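PDB 2BKL: prolyl endopeptidase from Myxococcus xanthus, which probably hydrolyses oligopeptides after proline, and less readily after alanine, as a serine peptidase of the prolyl oligopeptidase family. Local coordinates for residues G454-N459 with I575-T580; H494-G497 with Q503-F506. One frame throughout, in Å; residues are numbered along the deposited sequence.

Interaction 1 of 2, residues G454-N459 with I575-T580; sequences GGFNVN and IPEYGT. With ZAH (N-[(benzyloxy)carbonyl]-L-alanyl-L-proline), chain C.
The carboxylate of E577 is held at both oxygens: OE2 accepts the backbone N-H of F456 at 2.9 Å and 165°, met from above the carboxylate plane, while OE1 bonds to NE2 of H494. The site is the proline pocket of a prolyl oligopeptidase, where a type I' turn from G455 to V458 faces the short helix 575-578. E577 reaches that N-H by starting anti to its own backbone N (chi1 -171°) and bending at chi2, which sets CG of E577 over one face of the F456 ring, 3.6 Å from its centroid, in a CH-pi contact. Over the opposite face, toward the rim, comes C6 of the prolyl ring of the bound Z-Ala-Pro, 3.4 Å from CZ of F456. The phenyl ring is thus sandwiched, and Y578 of the same helix also approaches the ligand. The phenyl edge points at the face of Y578 in an offset edge-to-face pair, planes at 82°. A serine at F456 would probably cost the prolyl ring one flat apolar wall and Y578 the phenyl edge set against its face. OH of Y578, hydrogen-bonded to OD1 of N534, lies near the phenyl plane, 3.4 Å from CE1 of F456.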
ATOM      1  N   GLY A 454     -10.888   0.683   0.446  1.00  4.72           N
ATOM      2  CA  GLY A 454     -11.937  -0.304   0.662  1.00  4.42           C
ATOM      3  C   GLY A 454     -11.588  -1.676   0.135  1.00  4.17           C
ATOM      4  O   GLY A 454     -12.162  -2.137  -0.838  1.00  6.36           O
ATOM      5  N   GLY A 455     -10.652  -2.321   0.784  1.00  4.66           N
ATOM      6  CA  GLY A 455     -10.204  -3.613   0.326  1.00  5.10           C
ATOM      7  C   GLY A 455      -8.919  -4.055   0.948  1.00  4.79           C
ATOM      8  O   GLY A 455      -8.163  -3.284   1.550  1.00  5.36           O
ATOM      9  N   PHE A 456      -8.672  -5.353   0.815  1.00  4.78           N
ATOM     10  CA  PHE A 456      -7.401  -5.973   1.115  1.00  4.68           C
ATOM     11  C   PHE A 456      -6.953  -5.830   2.571  1.00  5.68           C
ATOM     12  O   PHE A 456      -5.768  -5.897   2.866  1.00  6.63           O
ATOM     13  CB  PHE A 456      -6.322  -5.472   0.137  1.00  5.31           C
ATOM     14  CG  PHE A 456      -6.628  -5.815  -1.280  1.00  4.05           C
ATOM     15  CD1 PHE A 456      -7.415  -4.998  -2.079  1.00  5.73           C
ATOM     16  CD2 PHE A 456      -6.192  -7.059  -1.813  1.00  5.24           C
ATOM     17  CE1 PHE A 456      -7.752  -5.389  -3.374  1.00  5.13           C
ATOM     18  CE2 PHE A 456      -6.503  -7.429  -3.104  1.00  6.01           C
ATOM     19  CZ  PHE A 456      -7.276  -6.602  -3.894  1.00  6.64           C
ATOM     20  N   ASN A 457      -7.904  -5.636   3.494  1.00  4.50           N
ATOM     21  CA  ASN A 457      -7.589  -5.500   4.912  1.00  6.65           C
ATOM     22  C   ASN A 457      -6.750  -4.264   5.217  1.00  6.80           C
ATOM     23  O   ASN A 457      -6.151  -4.154   6.287  1.00  8.52           O
ATOM     24  CB  ASN A 457      -6.921  -6.782   5.420  1.00  8.11           C
ATOM     25  CG  ASN A 457      -7.208  -7.073   6.857  1.00 10.79           C
ATOM     26  OD1 ASN A 457      -8.345  -6.941   7.335  1.00 13.03           O
ATOM     27  ND2 ASN A 457      -6.165  -7.480   7.583  1.00 14.47           N
ATOM     28  N   VAL A 458      -6.726  -3.301   4.300  1.00  5.52           N
ATOM     29  CA  VAL A 458      -5.958  -2.077   4.442  1.00  6.56           C
ATOM     30  C   VAL A 458      -6.747  -1.062   5.239  1.00  7.97           C
ATOM     31  O   VAL A 458      -7.934  -0.853   4.988  1.00  9.09           O
ATOM     32  CB  VAL A 458      -5.603  -1.507   3.048  1.00  7.92           C
ATOM     33  CG1 VAL A 458      -4.967  -0.118   3.133  1.00  9.26           C
ATOM     34  CG2 VAL A 458      -4.653  -2.446   2.350  1.00  8.65           C
ATOM     35  N   ASN A 459      -6.108  -0.447   6.213  1.00  6.45           N
ATOM     36  CA  ASN A 459      -6.758   0.556   7.039  1.00  6.60           C
ATOM     37  C   ASN A 459      -6.413   1.959   6.610  1.00  7.49           C
ATOM     38  O   ASN A 459      -5.265   2.250   6.247  1.00  9.25           O
ATOM     39  CB  ASN A 459      -6.365   0.376   8.489  1.00  6.98           C
ATOM     40  CG  ASN A 459      -6.650  -1.004   8.958  1.00  6.59           C
ATOM     41  OD1 ASN A 459      -7.730  -1.502   8.741  1.00  9.15           O
ATOM     42  ND2 ASN A 459      -5.654  -1.660   9.531  1.00  9.92           N
ATOM     43  N   ILE A 575      -7.307 -12.646  -7.138  1.00  5.56           N
ATOM     44  CA  ILE A 575      -8.491 -13.477  -7.239  1.00  4.73           C
ATOM     45  C   ILE A 575      -9.113 -13.849  -5.873  1.00  4.10           C
ATOM     46  O   ILE A 575     -10.327 -13.858  -5.744  1.00  6.45           O
ATOM     47  CB  ILE A 575      -8.198 -14.709  -8.123  1.00  5.75           C
ATOM     48  CG1 ILE A 575      -8.106 -14.260  -9.604  1.00  5.55           C
ATOM     49  CG2 ILE A 575      -9.255 -15.821  -7.953  1.00  6.63           C
ATOM     50  CD1 ILE A 575      -7.616 -15.339 -10.587  1.00  5.88           C
ATOM     51  N   PRO A 576      -8.309 -14.103  -4.837  1.00  5.89           N
ATOM     52  CA  PRO A 576      -8.911 -14.369  -3.524  1.00  5.79           C
ATOM     53  C   PRO A 576      -9.724 -13.226  -2.938  1.00  6.70           C
ATOM     54  O   PRO A 576     -10.535 -13.451  -2.013  1.00  9.53           O
ATOM     55  CB  PRO A 576      -7.699 -14.690  -2.640  1.00  6.72           C
ATOM     56  CG  PRO A 576      -6.682 -15.239  -3.617  1.00  7.20           C
ATOM     57  CD  PRO A 576      -6.846 -14.316  -4.821  1.00  6.93           C
ATOM     58  N   GLU A 577      -9.497 -12.005  -3.425  1.00  6.12           N
ATOM     59  CA  GLU A 577     -10.215 -10.807  -2.986  1.00  5.38           C
ATOM     60  C   GLU A 577     -11.434 -10.474  -3.857  1.00  6.27           C
ATOM     61  O   GLU A 577     -12.503 -10.137  -3.348  1.00  6.17           O
ATOM     62  CB  GLU A 577      -9.274  -9.591  -2.941  1.00  6.17           C
ATOM     63  CG  GLU A 577      -9.859  -8.343  -2.302  1.00  6.92           C
ATOM     64  CD  GLU A 577      -9.908  -8.336  -0.779  1.00  9.03           C
ATOM     65  OE1 GLU A 577      -9.407  -9.268  -0.123  1.00  9.33           O
ATOM     66  OE2 GLU A 577     -10.445  -7.345  -0.244  1.00  8.11           O
ATOM     67  N   TYR A 578     -11.288 -10.565  -5.180  1.00  5.03           N
ATOM     68  CA  TYR A 578     -12.330 -10.136  -6.099  1.00  4.68           C
ATOM     69  C   TYR A 578     -13.128 -11.281  -6.732  1.00  6.41           C
ATOM     70  O   TYR A 578     -14.261 -11.088  -7.140  1.00  6.48           O
ATOM     71  CB  TYR A 578     -11.709  -9.387  -7.253  1.00  5.63           C
ATOM     72  CG  TYR A 578     -11.022  -8.085  -6.951  1.00  5.60           C
ATOM     73  CD1 TYR A 578     -11.672  -7.064  -6.269  1.00  5.87           C
ATOM     74  CD2 TYR A 578      -9.724  -7.838  -7.398  1.00  4.71           C
ATOM     75  CE1 TYR A 578     -11.050  -5.854  -6.029  1.00  7.36           C
ATOM     76  CE2 TYR A 578      -9.089  -6.610  -7.183  1.00  4.85           C
ATOM     77  CZ  TYR A 578      -9.762  -5.609  -6.497  1.00  5.39           C
ATOM     78  OH  TYR A 578      -9.121  -4.411  -6.294  1.00  6.11           O
ATOM     79  N   GLY A 579     -12.520 -12.461  -6.842  1.00  6.18           N
ATOM     80  CA  GLY A 579     -13.031 -13.574  -7.648  1.00  6.43           C
ATOM     81  C   GLY A 579     -12.481 -13.464  -9.063  1.00  6.69           C
ATOM     82  O   GLY A 579     -11.724 -12.536  -9.396  1.00  7.18           O
ATOM     83  N   THR A 580     -12.830 -14.421  -9.912  1.00  7.18           N
ATOM     84  CA  THR A 580     -12.394 -14.406 -11.298  1.00  7.32           C
ATOM     85  C   THR A 580     -13.568 -14.657 -12.228  1.00  8.27           C
ATOM     86  O   THR A 580     -14.348 -15.594 -12.026  1.00  7.15           O
ATOM     87  CB  THR A 580     -11.319 -15.454 -11.589  1.00  7.35           C
ATOM     88  OG1 THR A 580     -11.141 -15.564 -13.013  1.00  8.89           O
ATOM     89  CG2 THR A 580     -11.667 -16.844 -11.043  1.00  9.15           C
TER
HETATM   90  C1  ZAH C1533      -3.665  -1.718  -5.681  1.00 16.72           C
HETATM   91  O2  ZAH C1533      -4.790  -1.650  -4.835  1.00 12.44           O
HETATM   92  C3  ZAH C1533      -3.333  -3.161  -6.130  1.00 12.82           C
HETATM   93  C4  ZAH C1533      -4.462  -3.772  -6.965  1.00 11.77           C
HETATM   94  C5  ZAH C1533      -5.369  -4.513  -5.991  1.00  9.40           C
HETATM   95  C6  ZAH C1533      -4.530  -4.860  -4.790  1.00  9.32           C
HETATM   96  N7  ZAH C1533      -3.282  -4.145  -5.026  1.00 10.44           N
HETATM   97  C8  ZAH C1533      -2.215  -4.285  -4.243  1.00 11.61           C
HETATM   98  O9  ZAH C1533      -1.111  -3.646  -4.585  1.00 12.23           O
HETATM   99  C10 ZAH C1533      -2.142  -5.377  -3.153  1.00  9.52           C
HETATM  100  C11 ZAH C1533      -2.809  -4.727  -1.940  1.00 10.36           C
HETATM  101  N14 ZAH C1533      -0.782  -5.711  -2.810  1.00 12.44           N
HETATM  102  C15 ZAH C1533      -0.037  -6.442  -3.606  1.00 13.25           C
HETATM  103  O16 ZAH C1533      -0.519  -6.974  -4.699  1.00 10.27           O
HETATM  104  O17 ZAH C1533       1.324  -6.680  -3.226  1.00 17.86           O
HETATM  105  C18 ZAH C1533       2.114  -7.356  -4.237  1.00 22.51           C
HETATM  106  C19 ZAH C1533       3.611  -7.326  -3.910  1.00 25.48           C
HETATM  107  C20 ZAH C1533       4.080  -8.013  -2.783  1.00 27.08           C
HETATM  108  C21 ZAH C1533       5.438  -7.983  -2.468  1.00 27.90           C
HETATM  109  C22 ZAH C1533       6.326  -7.288  -3.293  1.00 28.90           C
HETATM  110  C23 ZAH C1533       5.868  -6.622  -4.433  1.00 27.53           C
HETATM  111  C24 ZAH C1533       4.507  -6.639  -4.738  1.00 28.07           C

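Interaction 2 of 2, residues H494-G497 with Q503-F506; sequences HDAG and QNVF
G497 and V505 bring their backbones together, CA to CA 5.3 Å, where the chain leaves helix 491-495 and soon turns into helix 503-518 of the alpha/beta-hydrolase domain. At the end of the first helix the N-H of G497 still bonds to O of H494, and the carbonyl of A496 is met by a side chain. N504, in the first turn of the second helix, supplies it: its ND2 donates to O of A496 at 2.8 Å and 163°. The acceptor lies almost in the N504 amide plane, whereas the donor is tilted by 16° from the A496 carbonyl plane. With CG of N504 beside its own backbone N (chi1 -71°), the side chain leans along this oxygen, CB of N504 3.3 Å from O of A496. The second touch is apolar on one side: CG2 of V505 packs 3.6 Å from CA of G497 and also meets its carbonyl oxygen. The lack of a side chain suits G497 here, since a beta carbon would probably lie too near that methyl. One amide-to-carbonyl hydrogen bond and one methyl contact therefore tie the turn after helix 491-495 to the start of helix 503-518; the chemistry implies a link set by direction and shape, not charge.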
ATOM      1  N   HIS A 494     -13.425  -6.602   6.698  1.00  5.04           N
ATOM      2  CA  HIS A 494     -12.772  -6.977   5.471  1.00  4.10           C
ATOM      3  C   HIS A 494     -13.724  -7.867   4.645  1.00  5.28           C
ATOM      4  O   HIS A 494     -13.971  -7.617   3.464  1.00  5.09           O
ATOM      5  CB  HIS A 494     -11.441  -7.711   5.785  1.00  5.74           C
ATOM      6  CG  HIS A 494     -10.721  -8.222   4.589  1.00  6.07           C
ATOM      7  ND1 HIS A 494      -9.983  -9.382   4.625  1.00  9.32           N
ATOM      8  CD2 HIS A 494     -10.641  -7.759   3.319  1.00  7.00           C
ATOM      9  CE1 HIS A 494      -9.474  -9.610   3.424  1.00  8.88           C
ATOM     10  NE2 HIS A 494      -9.855  -8.637   2.609  1.00  8.27           N
ATOM     11  N   ASP A 495     -14.233  -8.906   5.285  1.00  5.16           N
ATOM     12  CA  ASP A 495     -15.078  -9.883   4.583  1.00  6.88           C
ATOM     13  C   ASP A 495     -16.358  -9.285   4.034  1.00  6.64           C
ATOM     14  O   ASP A 495     -16.840  -9.715   2.977  1.00  6.98           O
ATOM     15  CB  ASP A 495     -15.405 -11.085   5.469  1.00  7.48           C
ATOM     16  CG  ASP A 495     -14.243 -12.042   5.629  1.00 11.29           C
ATOM     17  OD1 ASP A 495     -13.206 -11.911   4.922  1.00 12.67           O
ATOM     18  OD2 ASP A 495     -14.311 -12.947   6.501  1.00 13.16           O
ATOM     19  N   ALA A 496     -16.909  -8.280   4.712  1.00  5.48           N
ATOM     20  CA  ALA A 496     -18.121  -7.636   4.226  1.00  5.65           C
ATOM     21  C   ALA A 496     -17.870  -6.669   3.068  1.00  7.00           C
ATOM     22  O   ALA A 496     -18.809  -5.995   2.620  1.00  5.74           O
ATOM     23  CB  ALA A 496     -18.834  -6.928   5.355  1.00  6.05           C
ATOM     24  N   GLY A 497     -16.644  -6.588   2.562  1.00  6.22           N
ATOM     25  CA  GLY A 497     -16.339  -5.743   1.427  1.00  5.66           C
ATOM     26  C   GLY A 497     -15.471  -6.422   0.403  1.00  6.91           C
ATOM     27  O   GLY A 497     -14.670  -5.771  -0.232  1.00  7.52           O
ATOM     28  N   GLN A 503     -19.858  -4.836  -3.511  1.00  5.40           N
ATOM     29  CA  GLN A 503     -20.751  -3.716  -3.695  1.00  6.43           C
ATOM     30  C   GLN A 503     -20.957  -2.945  -2.398  1.00  4.68           C
ATOM     31  O   GLN A 503     -21.248  -1.747  -2.422  1.00  5.79           O
ATOM     32  CB  GLN A 503     -22.098  -4.153  -4.275  1.00  7.56           C
ATOM     33  CG  GLN A 503     -23.103  -3.044  -4.534  1.00  6.09           C
ATOM     34  CD  GLN A 503     -22.608  -2.011  -5.496  1.00  6.61           C
ATOM     35  OE1 GLN A 503     -22.027  -2.372  -6.522  1.00  6.60           O
ATOM     36  NE2 GLN A 503     -22.911  -0.728  -5.241  1.00  6.30           N
ATOM     37  N   ASN A 504     -20.850  -3.603  -1.240  1.00  4.63           N
ATOM     38  CA  ASN A 504     -20.962  -2.872   0.029  1.00  4.96           C
ATOM     39  C   ASN A 504     -19.937  -1.741   0.156  1.00  4.75           C
ATOM     40  O   ASN A 504     -20.207  -0.712   0.757  1.00  5.23           O
ATOM     41  CB  ASN A 504     -20.763  -3.796   1.207  1.00  4.79           C
ATOM     42  CG  ASN A 504     -21.912  -4.778   1.437  1.00  6.12           C
ATOM     43  OD1 ASN A 504     -23.049  -4.571   1.018  1.00  8.02           O
ATOM     44  ND2 ASN A 504     -21.612  -5.858   2.148  1.00  7.24           N
ATOM     45  N   VAL A 505     -18.743  -1.919  -0.405  1.00  4.10           N
ATOM     46  CA  VAL A 505     -17.705  -0.915  -0.337  1.00  4.68           C
ATOM     47  C   VAL A 505     -18.180   0.322  -1.082  1.00  4.32           C
ATOM     48  O   VAL A 505     -18.044   1.455  -0.603  1.00  4.62           O
ATOM     49  CB  VAL A 505     -16.421  -1.412  -1.010  1.00  5.03           C
ATOM     50  CG1 VAL A 505     -15.345  -0.382  -0.963  1.00  5.92           C
ATOM     51  CG2 VAL A 505     -15.956  -2.687  -0.347  1.00  4.98           C
ATOM     52  N   PHE A 506     -18.717   0.113  -2.274  1.00  4.86           N
ATOM     53  CA  PHE A 506     -19.208   1.187  -3.091  1.00  4.69           C
ATOM     54  C   PHE A 506     -20.394   1.870  -2.445  1.00  5.02           C
ATOM     55  O   PHE A 506     -20.454   3.107  -2.406  1.00  5.24           O
ATOM     56  CB  PHE A 506     -19.529   0.701  -4.516  1.00  5.38           C
ATOM     57  CG  PHE A 506     -18.431  -0.153  -5.152  1.00  4.83           C
ATOM     58  CD1 PHE A 506     -17.103   0.104  -4.915  1.00  5.34           C
ATOM     59  CD2 PHE A 506     -18.761  -1.222  -5.974  1.00  5.87           C
ATOM     60  CE1 PHE A 506     -16.121  -0.659  -5.505  1.00  5.71           C
ATOM     61  CE2 PHE A 506     -17.755  -2.009  -6.564  1.00  6.82           C
ATOM     62  CZ  PHE A 506     -16.458  -1.713  -6.335  1.00  6.57           C
TER

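Interaction 2 is nested in sequence within the loop closed by interaction 1: 454-459 comes first, the ends of helices 491-495 and 503-518 come next, and helix 575-578 returns last. Segment 454-459 lies in the loop after strand 448-451, one of the strands of the mixed eight-stranded sheet of the catalytic domain. The centres of the two contacts are about 9 Å apart, and they meet directly. The H494-E577 hydrogen bond joins them, and CG1 of V505 packs against O of G454. Interaction 1 lines the ligand pocket, while interaction 2 stands behind it as a second shell, with H494 probably helping to position the carboxylate that backs F456.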